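Local coordinates for protein putative Zn-dependent Alcohol Dehydrogenase (Rhodobacter sphaeroides, PDB 3IV6) that binds S-adenosylmethionine in a Rossmann-like fold and is probably an S-adenosylmethionine-dependent methyltransferase, although it is named a putative zinc-dependent alcohol dehydrogenase, at residues D95-D98 and I103-E106; Y153-K158 and D187-A192; A224-D229 and V237-A242; N36-E41 and E244-P249; F58-A63 and E85-R90. One frame throughout, in Å; residues are numbered along the deposited sequence.

Overall arrangement
Interactions 1 and 3 lie at the two outermost strands of one mixed sheet, 93-96 and 237-244, with centres about 23 Å apart. Interactions 4 and 5 are neighbours: helix 33-39 belongs to the first and packs through N36 and L40 against helix 57-65 of the second. Interaction 2 stands apart, joining two helices away from the central sheet, and is the most thoroughly buried; the others mix buried and partly exposed residues. None has a hydrogen bond between its two segments. Interactions 1 and 4 rest on apolar side chains; interactions 2 and 3 also pack against a backbone carbonyl, and interaction 5 brings unlike charges near each other. Interaction 1 alone includes the bound S-adenosylmethionine.

Interaction 1. Residues D95-D98 and I103-E106; sequences DLLD and IPKE. With SAM (S-adenosylmethionine), chain E.
L97, just past strand 93-96, packs against I103 and P104 with its two methyl branches, one to each partner. CD1 lies 4.0 Å from P104 CD, the leucine branch and the proline ring crossing obliquely. The other branch, CD2, stands 4.3 Å from I103 CD1, so the isoleucine meets it with the end of its longer arm. Both approaches follow from the leucine CG lying anti to its own backbone nitrogen (chi1 176°), which sends the fork toward the returning loop.

The next residue serves the ligand. D98 also carries its carboxylate anti to the backbone nitrogen (chi1 174°), and OD1 accepts a hydrogen bond from the adenine amino atom N6 of S-adenosylmethionine, 3.1 Å away, with an N-H...O angle of 151°. The same OD1 is gripped by the backbone N-H of T100, while OD2 is bound to N8 ND2, so both oxygens are held and the carboxylate has little freedom to turn. With an alanine here, the adenine amino group would probably lose its acceptor and the T100 N-H its partner. An acidic residue reads the adenine N6 beyond the third strand as in class I methyltransferases, a family to which this protein probably belongs, and I99 N adds a further bond to the ligand.

In the fold, the contact closes a short loop at the edge of the sheet. L97 also packs on F73 of strand 69-74, its parallel neighbour, whereas I103 leans on S137 and L138 of helix 125-139.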
# COMPACT_ATOMS: atom_id res chain seq x y z
N ASP A 95 2.12 -4.85 -14.88
CA ASP A 95 1.85 -6.28 -14.74
C ASP A 95 0.88 -6.57 -13.64
O ASP A 95 0.82 -5.88 -12.65
CB ASP A 95 3.15 -7.06 -14.51
CG ASP A 95 3.98 -7.17 -15.78
OD1 ASP A 95 3.36 -7.43 -16.84
OD2 ASP A 95 5.24 -7.03 -15.71
N LEU A 96 0.11 -7.63 -13.81
CA LEU A 96 -0.79 -8.07 -12.76
C LEU A 96 -0.02 -8.96 -11.78
O LEU A 96 0.43 -10.04 -12.14
CB LEU A 96 -1.98 -8.78 -13.40
CG LEU A 96 -3.24 -9.08 -12.59
CD1 LEU A 96 -4.14 -7.87 -12.44
CD2 LEU A 96 -3.98 -10.24 -13.28
N LEU A 97 0.15 -8.51 -10.53
CA LEU A 97 0.91 -9.30 -9.55
C LEU A 97 0.45 -9.04 -8.11
O LEU A 97 0.03 -7.94 -7.78
CB LEU A 97 2.42 -9.05 -9.71
CG LEU A 97 3.42 -9.71 -8.74
CD1 LEU A 97 4.77 -9.91 -9.38
CD2 LEU A 97 3.61 -8.90 -7.43
N ASP A 98 0.54 -10.06 -7.27
CA ASP A 98 0.14 -9.88 -5.89
C ASP A 98 1.35 -9.92 -4.96
O ASP A 98 1.87 -10.99 -4.65
CB ASP A 98 -0.87 -10.94 -5.51
CG ASP A 98 -1.24 -10.91 -4.02
OD1 ASP A 98 -0.55 -10.23 -3.23
OD2 ASP A 98 -2.21 -11.59 -3.64
N ILE A 103 7.07 -14.33 -5.26
CA ILE A 103 7.56 -13.69 -6.47
C ILE A 103 7.98 -14.70 -7.60
O ILE A 103 8.68 -15.69 -7.35
CB ILE A 103 8.68 -12.72 -6.08
CG1 ILE A 103 8.12 -11.71 -5.10
CG2 ILE A 103 9.30 -12.04 -7.31
CD1 ILE A 103 6.87 -11.00 -5.61
N PRO A 104 7.56 -14.45 -8.84
CA PRO A 104 8.09 -15.27 -9.93
C PRO A 104 9.63 -15.16 -10.03
O PRO A 104 10.16 -14.03 -9.99
CB PRO A 104 7.45 -14.65 -11.19
CG PRO A 104 6.24 -13.89 -10.71
CD PRO A 104 6.53 -13.48 -9.28
N LYS A 105 10.33 -16.29 -10.14
CA LYS A 105 11.80 -16.30 -10.16
C LYS A 105 12.40 -15.36 -11.23
O LYS A 105 13.47 -14.77 -11.05
CB LYS A 105 12.31 -17.73 -10.35
CG LYS A 105 11.95 -18.32 -11.70
CD LYS A 105 12.25 -19.80 -11.83
CE LYS A 105 12.25 -20.21 -13.30
NZ LYS A 105 12.86 -21.56 -13.53
N GLU A 106 11.70 -15.22 -12.35
CA GLU A 106 12.20 -14.39 -13.43
C GLU A 106 12.27 -12.93 -13.03
O GLU A 106 12.66 -12.10 -13.83
CB GLU A 106 11.37 -14.58 -14.73
CG GLU A 106 9.93 -15.08 -14.50
CD GLU A 106 9.82 -16.57 -14.06
OE1 GLU A 106 9.21 -16.86 -12.99
OE2 GLU A 106 10.31 -17.45 -14.80
N SAM E . -3.39 3.92 -3.03
CA SAM E . -2.64 4.75 -2.10
C SAM E . -1.61 5.59 -2.83
O SAM E . -1.44 5.54 -4.05
OXT SAM E . -0.97 6.34 -2.14
CB SAM E . -2.03 3.91 -0.98
CG SAM E . -2.52 2.46 -0.89
SD SAM E . -1.78 1.25 -2.02
CE SAM E . -0.73 2.27 -3.10
C5' SAM E . -3.19 0.69 -3.03
C4' SAM E . -2.92 0.14 -4.43
O4' SAM E . -2.16 -1.06 -4.32
C3' SAM E . -4.18 -0.25 -5.17
O3' SAM E . -3.97 0.06 -6.53
C2' SAM E . -4.25 -1.76 -5.05
O2' SAM E . -4.81 -2.35 -6.20
C1' SAM E . -2.80 -2.17 -4.91
N9 SAM E . -2.64 -3.33 -4.03
C8 SAM E . -3.22 -3.50 -2.80
N7 SAM E . -2.86 -4.72 -2.30
C5 SAM E . -2.05 -5.34 -3.20
C6 SAM E . -1.40 -6.59 -3.19
N6 SAM E . -1.51 -7.46 -2.18
N1 SAM E . -0.64 -6.94 -4.29
C2 SAM E . -0.56 -6.06 -5.36
N3 SAM E . -1.17 -4.84 -5.38
C4 SAM E . -1.91 -4.48 -4.30

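Interaction 2. Residues Y153-K158 and D187-A192; sequences YDIDLK and DVLDRA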
# COMPACT_ATOMS: atom_id res chain seq x y z
N TYR A 153 -6.51 5.82 11.67
CA TYR A 153 -7.19 6.67 10.70
C TYR A 153 -8.37 7.44 11.35
O TYR A 153 -8.86 7.05 12.41
CB TYR A 153 -7.71 5.81 9.56
CG TYR A 153 -6.65 5.35 8.58
CD1 TYR A 153 -6.53 5.97 7.34
CD2 TYR A 153 -5.79 4.30 8.87
CE1 TYR A 153 -5.58 5.58 6.44
CE2 TYR A 153 -4.83 3.90 7.97
CZ TYR A 153 -4.74 4.54 6.76
OH TYR A 153 -3.80 4.17 5.83
N ASP A 154 -8.82 8.53 10.75
CA ASP A 154 -9.95 9.26 11.32
C ASP A 154 -11.13 8.32 11.45
O ASP A 154 -11.79 8.26 12.49
CB ASP A 154 -10.33 10.46 10.45
CG ASP A 154 -9.26 11.58 10.49
OD1 ASP A 154 -9.30 12.43 9.56
OD2 ASP A 154 -8.41 11.62 11.43
N ILE A 155 -11.39 7.55 10.40
CA ILE A 155 -12.44 6.55 10.47
C ILE A 155 -12.26 5.56 11.62
O ILE A 155 -13.23 4.94 12.07
CB ILE A 155 -12.60 5.75 9.17
CG1 ILE A 155 -13.78 4.79 9.34
CG2 ILE A 155 -11.35 4.95 8.91
CD1 ILE A 155 -14.22 4.04 8.10
N ASP A 156 -11.04 5.37 12.08
CA ASP A 156 -10.84 4.37 13.12
C ASP A 156 -11.46 4.90 14.38
O ASP A 156 -12.14 4.18 15.10
CB ASP A 156 -9.34 4.08 13.35
CG ASP A 156 -8.70 3.28 12.20
OD1 ASP A 156 -9.47 2.74 11.37
OD2 ASP A 156 -7.43 3.22 12.13
N LEU A 157 -11.21 6.18 14.64
CA LEU A 157 -11.77 6.87 15.79
C LEU A 157 -13.35 6.81 15.82
O LEU A 157 -13.96 6.55 16.86
CB LEU A 157 -11.21 8.31 15.86
CG LEU A 157 -9.68 8.50 15.97
CD1 LEU A 157 -9.24 9.99 15.85
CD2 LEU A 157 -9.09 7.89 17.24
N LYS A 158 -14.02 7.01 14.70
CA LYS A 158 -15.45 6.78 14.66
C LYS A 158 -15.76 5.29 14.89
O LYS A 158 -16.73 4.97 15.56
CB LYS A 158 -16.06 7.25 13.35
CG LYS A 158 -15.73 8.70 12.98
CD LYS A 158 -16.85 9.68 13.34
CE LYS A 158 -16.93 9.91 14.85
NZ LYS A 158 -17.95 10.95 15.19
N ASP A 187 -23.24 -2.43 10.80
CA ASP A 187 -23.98 -1.17 10.73
C ASP A 187 -23.13 -0.01 11.23
O ASP A 187 -23.39 1.15 10.88
CB ASP A 187 -25.27 -1.27 11.56
CG ASP A 187 -26.05 0.02 11.58
OD1 ASP A 187 -26.56 0.43 10.51
OD2 ASP A 187 -26.15 0.65 12.65
N VAL A 188 -22.12 -0.31 12.03
CA VAL A 188 -21.23 0.71 12.57
C VAL A 188 -20.39 1.34 11.46
O VAL A 188 -20.09 2.53 11.49
CB VAL A 188 -20.29 0.13 13.65
CG1 VAL A 188 -19.39 1.22 14.20
CG2 VAL A 188 -21.10 -0.51 14.76
N LEU A 189 -20.01 0.53 10.48
CA LEU A 189 -19.21 1.00 9.36
C LEU A 189 -19.88 2.19 8.67
O LEU A 189 -19.28 3.26 8.54
CB LEU A 189 -18.98 -0.12 8.35
CG LEU A 189 -17.93 0.14 7.27
CD1 LEU A 189 -16.60 0.54 7.89
CD2 LEU A 189 -17.76 -1.08 6.37
N ASP A 190 -21.13 2.00 8.25
CA ASP A 190 -21.89 3.06 7.60
C ASP A 190 -21.78 4.37 8.38
O ASP A 190 -21.59 5.43 7.79
CB ASP A 190 -23.36 2.65 7.46
CG ASP A 190 -23.53 1.34 6.72
OD1 ASP A 190 -22.69 0.43 6.92
OD2 ASP A 190 -24.50 1.21 5.95
N ARG A 191 -21.90 4.28 9.70
CA ARG A 191 -22.01 5.46 10.54
C ARG A 191 -20.66 6.18 10.65
O ARG A 191 -20.61 7.37 10.95
CB ARG A 191 -22.52 5.09 11.93
CG ARG A 191 -22.99 6.27 12.76
CD ARG A 191 -24.14 5.89 13.68
NE ARG A 191 -23.80 6.08 15.09
CZ ARG A 191 -23.65 5.09 15.96
NH1 ARG A 191 -23.80 3.83 15.57
NH2 ARG A 191 -23.34 5.36 17.22
N ALA A 192 -19.58 5.44 10.42
CA ALA A 192 -18.24 5.92 10.73
C ALA A 192 -17.56 6.48 9.49
O ALA A 192 -16.55 7.19 9.59
CB ALA A 192 -17.41 4.81 11.34
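I155 and K158 turn toward A192 by different torsions. In I155 the CG1 arm is anti to the backbone nitrogen (chi1 -177°), which carries it across to the second helix: CG1 comes 3.7 Å from the carbonyl oxygen A192 O and 4.1 Å from A192 CB. At the end of the same arm, CD1 reaches L189 CD1 at 4.2 Å. K158 instead has CG anti to its carbonyl carbon (chi1 -53°) and touches with the root of its chain, K158 CB lying 3.4 Å from A192 CB. Beyond that root the lysine bends at its second and third torsions and leads away from the second helix, and its NZ is hydrogen-bonded to Y162 OH.

These residues join the first turn of helix 154-164 to helix 187-192, whose short segments cross at 127°, with axes 9.4 Å apart at closest approach. The small A192 lets the lysine root and the isoleucine arm come close to the second backbone together. Y208 of helix 201-210 touches both I155 and L189.

On the far side of the first turn, D156 takes the N-H of Y153, the N-cap residue, with its carboxylate: Y153 N donates to D156 OD2 at 2.8 Å, entering from above the carboxylate plane. The same oxygen forms a salt bridge with R216 NE.

No hydrogen bond crosses between the helices, so their union depends on van der Waals packing of aliphatic groups, partly against the A192 carbonyl, while K158 finds its polar partner in Y162 of its own helix, and D156 in Y153 N and R216.

Interaction 3. Residues A224-D229 and V237-A242; sequences ALLSHD and VTLEKA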
# COMPACT_ATOMS: atom_id res chain seq x y z
N ALA A 224 9.06 -3.89 14.19
CA ALA A 224 8.85 -5.29 14.57
C ALA A 224 8.58 -6.19 13.36
O ALA A 224 8.98 -7.34 13.32
CB ALA A 224 7.71 -5.39 15.52
N LEU A 225 7.86 -5.63 12.40
CA LEU A 225 7.56 -6.33 11.17
C LEU A 225 8.80 -6.63 10.33
O LEU A 225 8.98 -7.76 9.86
CB LEU A 225 6.59 -5.46 10.36
CG LEU A 225 6.29 -5.80 8.92
CD1 LEU A 225 5.39 -6.96 8.94
CD2 LEU A 225 5.58 -4.62 8.39
N LEU A 226 9.64 -5.62 10.15
CA LEU A 226 10.88 -5.70 9.39
C LEU A 226 11.92 -6.64 9.98
O LEU A 226 12.73 -7.18 9.22
CB LEU A 226 11.50 -4.32 9.25
CG LEU A 226 10.76 -3.26 8.41
CD1 LEU A 226 11.52 -1.97 8.45
CD2 LEU A 226 10.53 -3.69 6.95
N SER A 227 11.90 -6.82 11.30
CA SER A 227 12.82 -7.70 12.04
C SER A 227 12.26 -9.08 12.30
O SER A 227 12.91 -9.92 12.93
CB SER A 227 13.17 -7.10 13.39
OG SER A 227 12.05 -7.06 14.27
N HIS A 228 11.03 -9.31 11.86
CA HIS A 228 10.35 -10.58 12.07
C HIS A 228 11.03 -11.71 11.30
O HIS A 228 11.47 -11.53 10.15
CB HIS A 228 8.88 -10.46 11.64
CG HIS A 228 8.03 -11.61 12.08
ND1 HIS A 228 7.99 -12.82 11.41
CD2 HIS A 228 7.19 -11.74 13.14
CE1 HIS A 228 7.17 -13.64 12.04
NE2 HIS A 228 6.68 -13.01 13.10
N ASP A 229 11.09 -12.88 11.93
CA ASP A 229 11.67 -14.09 11.33
C ASP A 229 11.20 -14.38 9.90
O ASP A 229 11.97 -14.90 9.10
CB ASP A 229 11.43 -15.32 12.21
CG ASP A 229 12.01 -15.16 13.62
OD1 ASP A 229 13.03 -14.45 13.76
OD2 ASP A 229 11.45 -15.75 14.58
N VAL A 237 17.75 -8.23 7.22
CA VAL A 237 17.27 -6.94 6.73
C VAL A 237 17.84 -5.77 7.50
O VAL A 237 18.09 -5.86 8.70
CB VAL A 237 15.74 -6.92 6.86
CG1 VAL A 237 15.18 -5.52 6.75
CG2 VAL A 237 15.11 -7.89 5.87
N THR A 238 18.03 -4.65 6.82
CA THR A 238 18.71 -3.50 7.41
C THR A 238 17.85 -2.26 7.23
O THR A 238 17.55 -1.88 6.11
CB THR A 238 20.04 -3.26 6.69
OG1 THR A 238 20.88 -4.42 6.82
CG2 THR A 238 20.75 -2.00 7.21
N LEU A 239 17.46 -1.61 8.30
CA LEU A 239 16.73 -0.36 8.10
C LEU A 239 17.72 0.82 7.97
O LEU A 239 18.30 1.29 8.96
CB LEU A 239 15.71 -0.15 9.20
CG LEU A 239 14.94 1.17 9.07
CD1 LEU A 239 14.14 1.31 7.78
CD2 LEU A 239 14.05 1.44 10.29
N GLU A 240 17.90 1.28 6.73
CA GLU A 240 18.83 2.35 6.42
C GLU A 240 18.34 3.70 6.86
O GLU A 240 19.13 4.54 7.29
CB GLU A 240 19.07 2.39 4.92
CG GLU A 240 19.69 1.08 4.42
CD GLU A 240 19.74 0.94 2.93
OE1 GLU A 240 19.66 1.93 2.21
OE2 GLU A 240 19.87 -0.19 2.48
N LYS A 241 17.05 3.93 6.76
CA LYS A 241 16.50 5.18 7.29
C LYS A 241 15.00 5.20 7.37
O LYS A 241 14.33 4.30 6.87
CB LYS A 241 17.07 6.44 6.61
CG LYS A 241 16.72 6.66 5.16
CD LYS A 241 17.27 7.99 4.69
CE LYS A 241 16.98 8.24 3.22
NZ LYS A 241 17.20 9.69 2.85
N ALA A 242 14.50 6.24 8.00
CA ALA A 242 13.08 6.36 8.28
C ALA A 242 12.76 7.83 8.42
O ALA A 242 13.21 8.46 9.34
CB ALA A 242 12.76 5.63 9.55
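L226 and V237 make the closer half of this contact, and it is a backbone oxygen that does the touching. The carbonyl oxygen L226 O lies 3.8 Å from V237 CB and 3.9 Å from V237 CG1, with CG2 slightly farther at 4.2 Å, so that the valine presents its branch point to the oxygen. CG1 stands anti to the valine's own nitrogen (chi1 164°), and CG2 takes the place anti to the carbonyl carbon, which leaves one methyl on each flank of that branch point.

The valine offers the carbonyl no hydrogen bond. N232 in the connecting loop supplies it: its ND2 donates to L226 O, and its OD1 accepts from V237 N, so one amide ties both sides together.

The looser half is a single methyl pair, L226 CD1 to L239 CD1 at 4.3 Å. It includes the partly exposed L239, and T238 beside it is exposed and points away from the helix. Farther along the strand, E240 and K241 both face Q255 in a classic beta bulge.

The contact thus folds the end of helix 219-226 onto strand 237-244, an outermost strand of the sheet. Strand 251-258 runs antiparallel beside that strand and lends F256 to L226 and Y254 to L239, while L136 of helix 125-139 meets V237.

Interaction 4. Residues N36-E41 and E244-P249; sequences NDIFLE and ELPDAP
I38 provides the helix side of two apolar contacts, one with each of its branches. The end of the longer arm, I38 CD1, comes up to the proline ring at P246 CD, 4.0 Å away. The shorter branch, CG2, lies 4.3 Å from L245 CD2. This division follows from the first torsion: CG1 is anti to the carbonyl carbon (chi1 -68°) and CG2 anti to the backbone nitrogen, so the two methyl ends diverge to separate neighbours. L245 answers by pointing its own fork at the helix, whereas P246, exposed to solvent, presents its ring carbon CD. With CA atoms of I38 and L245 8.7 Å apart, the backbones stay well separated and side chains alone bridge them.

The residues 244-249 belong to the turn between strands 237-244 and 251-258, the antiparallel pair that completes the sheet in the class I methyltransferase fold, where the last strand is inserted between the fifth and sixth. Helix 33-39 comes before the first strand, so the contact brings a helix ahead of that strand against the loop between the last two strands. L253 of strand 251-258 touches both I38 and L245.

Polar interactions run beside this apolar group rather than through it. E35 OE2, one turn earlier in the helix, accepts the backbone N-H groups of both D247 and A248, and D247 OD1 is hydrogen-bonded to S32 OG. L40 N donates to D37 O at 3.0 Å, and R145 NH2 is hydrogen-bonded to the carbonyl oxygens of F39 and E41.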
# COMPACT_ATOMS: atom_id res chain seq x y z
N ASN A 36 6.52 12.74 -3.81
CA ASN A 36 6.96 12.05 -5.01
C ASN A 36 8.48 12.20 -5.17
O ASN A 36 9.20 11.22 -5.36
CB ASN A 36 6.24 12.58 -6.25
CG ASN A 36 4.78 12.14 -6.34
OD1 ASN A 36 4.35 11.22 -5.65
ND2 ASN A 36 4.03 12.80 -7.19
N ASP A 37 8.95 13.44 -5.05
CA ASP A 37 10.37 13.74 -5.07
C ASP A 37 11.22 13.00 -4.02
O ASP A 37 12.30 12.48 -4.33
CB ASP A 37 10.56 15.25 -4.99
CG ASP A 37 10.03 15.96 -6.22
OD1 ASP A 37 9.63 15.26 -7.19
OD2 ASP A 37 10.01 17.22 -6.23
N ILE A 38 10.75 12.94 -2.78
CA ILE A 38 11.49 12.22 -1.76
C ILE A 38 11.59 10.72 -2.04
O ILE A 38 12.60 10.09 -1.73
CB ILE A 38 10.85 12.46 -0.39
CG1 ILE A 38 11.03 13.92 0.02
CG2 ILE A 38 11.38 11.50 0.67
CD1 ILE A 38 10.05 14.38 1.09
N PHE A 39 10.53 10.16 -2.60
CA PHE A 39 10.44 8.75 -2.99
C PHE A 39 11.50 8.44 -4.06
O PHE A 39 11.88 7.29 -4.27
CB PHE A 39 9.03 8.43 -3.56
CG PHE A 39 8.11 7.75 -2.57
CD1 PHE A 39 7.06 8.44 -1.99
CD2 PHE A 39 8.33 6.43 -2.19
CE1 PHE A 39 6.24 7.83 -1.07
CE2 PHE A 39 7.51 5.80 -1.26
CZ PHE A 39 6.46 6.50 -0.69
N LEU A 40 11.98 9.48 -4.71
CA LEU A 40 12.73 9.32 -5.93
C LEU A 40 14.16 9.83 -5.83
O LEU A 40 14.88 9.81 -6.81
CB LEU A 40 12.01 10.04 -7.08
CG LEU A 40 10.72 9.42 -7.61
CD1 LEU A 40 10.13 10.30 -8.71
CD2 LEU A 40 11.01 8.05 -8.11
N GLU A 41 14.54 10.31 -4.67
CA GLU A 41 15.87 10.88 -4.51
C GLU A 41 16.98 9.89 -4.79
O GLU A 41 16.93 8.77 -4.33
CB GLU A 41 16.05 11.42 -3.11
CG GLU A 41 15.15 12.56 -2.77
CD GLU A 41 15.32 12.99 -1.34
OE1 GLU A 41 16.10 12.35 -0.60
OE2 GLU A 41 14.65 13.97 -0.95
N GLU A 244 9.92 11.08 8.57
CA GLU A 244 8.55 11.58 8.71
C GLU A 244 8.19 12.53 7.58
O GLU A 244 8.83 13.57 7.41
CB GLU A 244 8.38 12.27 10.07
CG GLU A 244 9.30 13.46 10.28
CD GLU A 244 9.05 14.16 11.60
OE1 GLU A 244 10.01 14.71 12.18
OE2 GLU A 244 7.89 14.17 12.06
N LEU A 245 7.16 12.18 6.82
CA LEU A 245 6.87 12.87 5.57
C LEU A 245 6.15 14.19 5.83
O LEU A 245 5.38 14.32 6.78
CB LEU A 245 6.01 11.98 4.66
CG LEU A 245 6.74 10.82 3.98
CD1 LEU A 245 5.79 10.06 3.06
CD2 LEU A 245 7.96 11.31 3.22
N PRO A 246 6.41 15.17 4.97
CA PRO A 246 5.98 16.55 5.23
C PRO A 246 4.46 16.68 5.20
O PRO A 246 3.87 17.20 6.14
CB PRO A 246 6.60 17.33 4.06
CG PRO A 246 6.70 16.33 2.97
CD PRO A 246 7.01 15.02 3.63
N ASP A 247 3.84 16.21 4.12
CA ASP A 247 2.45 16.54 3.83
C ASP A 247 1.51 15.48 4.39
O ASP A 247 0.54 15.80 5.08
CB ASP A 247 2.24 16.68 2.32
CG ASP A 247 3.04 17.82 1.72
OD1 ASP A 247 3.53 17.67 0.58
OD2 ASP A 247 3.18 18.86 2.39
N ALA A 248 1.80 14.22 4.10
CA ALA A 248 0.91 13.12 4.46
C ALA A 248 0.73 13.03 5.97
O ALA A 248 1.48 13.64 6.73
CB ALA A 248 1.44 11.81 3.90
N PRO A 249 -0.28 12.27 6.39
CA PRO A 249 -0.73 12.30 7.79
C PRO A 249 0.06 11.34 8.66
O PRO A 249 -0.13 10.13 8.59
CB PRO A 249 -2.19 11.84 7.68
CG PRO A 249 -2.61 12.24 6.32
CD PRO A 249 -1.39 12.09 5.45

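Interaction 5. Residues F58-A63 and E85-R90; sequences FLIEKA and EALADR
I60 and E61 of helix 57-65 face L87 and R90, which lie just past helix 77-86, so the contact joins the helices of two successive beta-alpha units. I60 CG2 and L87 CD1 are 4.1 Å apart, the two aliphatic chains crossing at about a right angle. L87 is the first residue to leave the helical conformation, and its side chain still points at the neighbouring helix.

Beside this apolar pair, E61 and R90 cross, again at about a right angle. E61 is carried by a CG anti to its backbone nitrogen (chi1 -173°) and an extended chain, and E61 CG lies 3.9 Å from R90 NE. The carboxylate itself falls short of a salt bridge, with E61 OE2 4.4 Å from R90 NE and its plane turned 56° from the guanidinium; at this separation any attraction between the two opposite charges is probably modest. E61 OE1 is instead bound to R57 NE in a salt bridge, one turn back in the same helix, while the carbonyl oxygen E61 O sits over one face of the R90 guanidinium.

In this Rossmann-like fold, helix 57-65 follows the loop holding S55 and T56, whose hydroxyls are hydrogen-bonded to S-adenosylmethionine. I60 also rests on V72 of strand 69-74, the strand between the two helices in the chain, and R90 touches L64 farther along the first helix.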
# COMPACT_ATOMS: atom_id res chain seq x y z
N PHE A 58 0.76 9.51 -10.08
CA PHE A 58 1.62 10.69 -10.25
C PHE A 58 3.05 10.39 -9.84
O PHE A 58 3.99 10.87 -10.47
CB PHE A 58 1.03 11.94 -9.57
CG PHE A 58 -0.35 12.27 -10.06
CD1 PHE A 58 -0.55 12.64 -11.38
CD2 PHE A 58 -1.46 12.13 -9.24
CE1 PHE A 58 -1.82 12.91 -11.86
CE2 PHE A 58 -2.72 12.39 -9.71
CZ PHE A 58 -2.90 12.78 -11.03
N LEU A 59 3.21 9.56 -8.82
CA LEU A 59 4.52 9.01 -8.49
C LEU A 59 5.10 8.23 -9.67
O LEU A 59 6.25 8.38 -10.03
CB LEU A 59 4.44 8.10 -7.28
CG LEU A 59 5.76 7.38 -7.07
CD1 LEU A 59 6.88 8.41 -6.82
CD2 LEU A 59 5.64 6.49 -5.89
N ILE A 60 4.29 7.40 -10.30
CA ILE A 60 4.80 6.63 -11.41
C ILE A 60 5.22 7.57 -12.54
O ILE A 60 6.22 7.34 -13.21
CB ILE A 60 3.74 5.59 -11.85
CG1 ILE A 60 3.65 4.48 -10.79
CG2 ILE A 60 4.04 5.04 -13.25
CD1 ILE A 60 2.20 3.88 -10.57
N GLU A 61 4.48 8.65 -12.73
CA GLU A 61 4.72 9.56 -13.85
C GLU A 61 6.00 10.40 -13.66
O GLU A 61 6.69 10.68 -14.63
CB GLU A 61 3.49 10.42 -14.07
CG GLU A 61 3.49 11.30 -15.30
CD GLU A 61 2.11 11.93 -15.53
OE1 GLU A 61 1.12 11.47 -14.89
OE2 GLU A 61 2.01 12.88 -16.34
N LYS A 62 6.31 10.78 -12.42
CA LYS A 62 7.58 11.45 -12.12
C LYS A 62 8.77 10.49 -12.28
O LYS A 62 9.85 10.90 -12.71
CB LYS A 62 7.58 12.07 -10.73
CG LYS A 62 6.71 13.31 -10.60
CD LYS A 62 6.89 14.30 -11.74
CE LYS A 62 6.21 15.64 -11.40
NZ LYS A 62 6.75 16.84 -12.09
N ALA A 63 8.56 9.22 -11.94
CA ALA A 63 9.56 8.19 -12.16
C ALA A 63 9.93 8.08 -13.60
O ALA A 63 11.11 7.97 -13.92
CB ALA A 63 9.04 6.88 -11.72
N GLU A 85 -4.33 3.27 -19.42
CA GLU A 85 -5.04 4.26 -20.21
C GLU A 85 -4.47 5.69 -20.02
O GLU A 85 -4.16 6.38 -20.99
CB GLU A 85 -6.53 4.20 -19.90
CG GLU A 85 -7.36 5.32 -20.49
CD GLU A 85 -8.81 5.24 -20.03
OE1 GLU A 85 -9.16 5.93 -19.04
OE2 GLU A 85 -9.57 4.47 -20.66
N ALA A 86 -4.33 6.11 -18.76
CA ALA A 86 -3.74 7.39 -18.41
C ALA A 86 -2.30 7.57 -18.90
O ALA A 86 -1.81 8.69 -19.00
CB ALA A 86 -3.81 7.58 -16.92
N LEU A 87 -1.61 6.47 -19.21
CA LEU A 87 -0.22 6.54 -19.67
C LEU A 87 -0.03 5.88 -21.03
O LEU A 87 0.95 5.17 -21.24
CB LEU A 87 0.69 5.83 -18.67
CG LEU A 87 0.69 6.40 -17.25
CD1 LEU A 87 1.40 5.47 -16.30
CD2 LEU A 87 1.35 7.78 -17.24
N ALA A 88 -0.96 6.09 -21.95
CA ALA A 88 -0.97 5.29 -23.16
C ALA A 88 0.16 5.72 -24.10
O ALA A 88 0.65 4.95 -24.93
CB ALA A 88 -2.34 5.37 -23.85
N ASP A 89 0.61 6.96 -23.93
CA ASP A 89 1.66 7.48 -24.77
C ASP A 89 3.05 7.16 -24.21
O ASP A 89 4.03 7.15 -24.95
CB ASP A 89 1.49 9.00 -24.97
CG ASP A 89 1.33 9.76 -23.64
OD1 ASP A 89 1.07 9.12 -22.59
OD2 ASP A 89 1.47 11.00 -23.66
N ARG A 90 3.13 6.90 -22.90
CA ARG A 90 4.41 6.59 -22.28
C ARG A 90 4.85 5.13 -22.43
O ARG A 90 4.04 4.24 -22.67
CB ARG A 90 4.41 7.01 -20.82
CG ARG A 90 4.40 8.53 -20.68
CD ARG A 90 4.12 8.95 -19.25
NE ARG A 90 4.50 10.33 -18.96
CZ ARG A 90 5.73 10.82 -19.06
NH1 ARG A 90 6.75 10.06 -19.49
NH2 ARG A 90 5.95 12.10 -18.74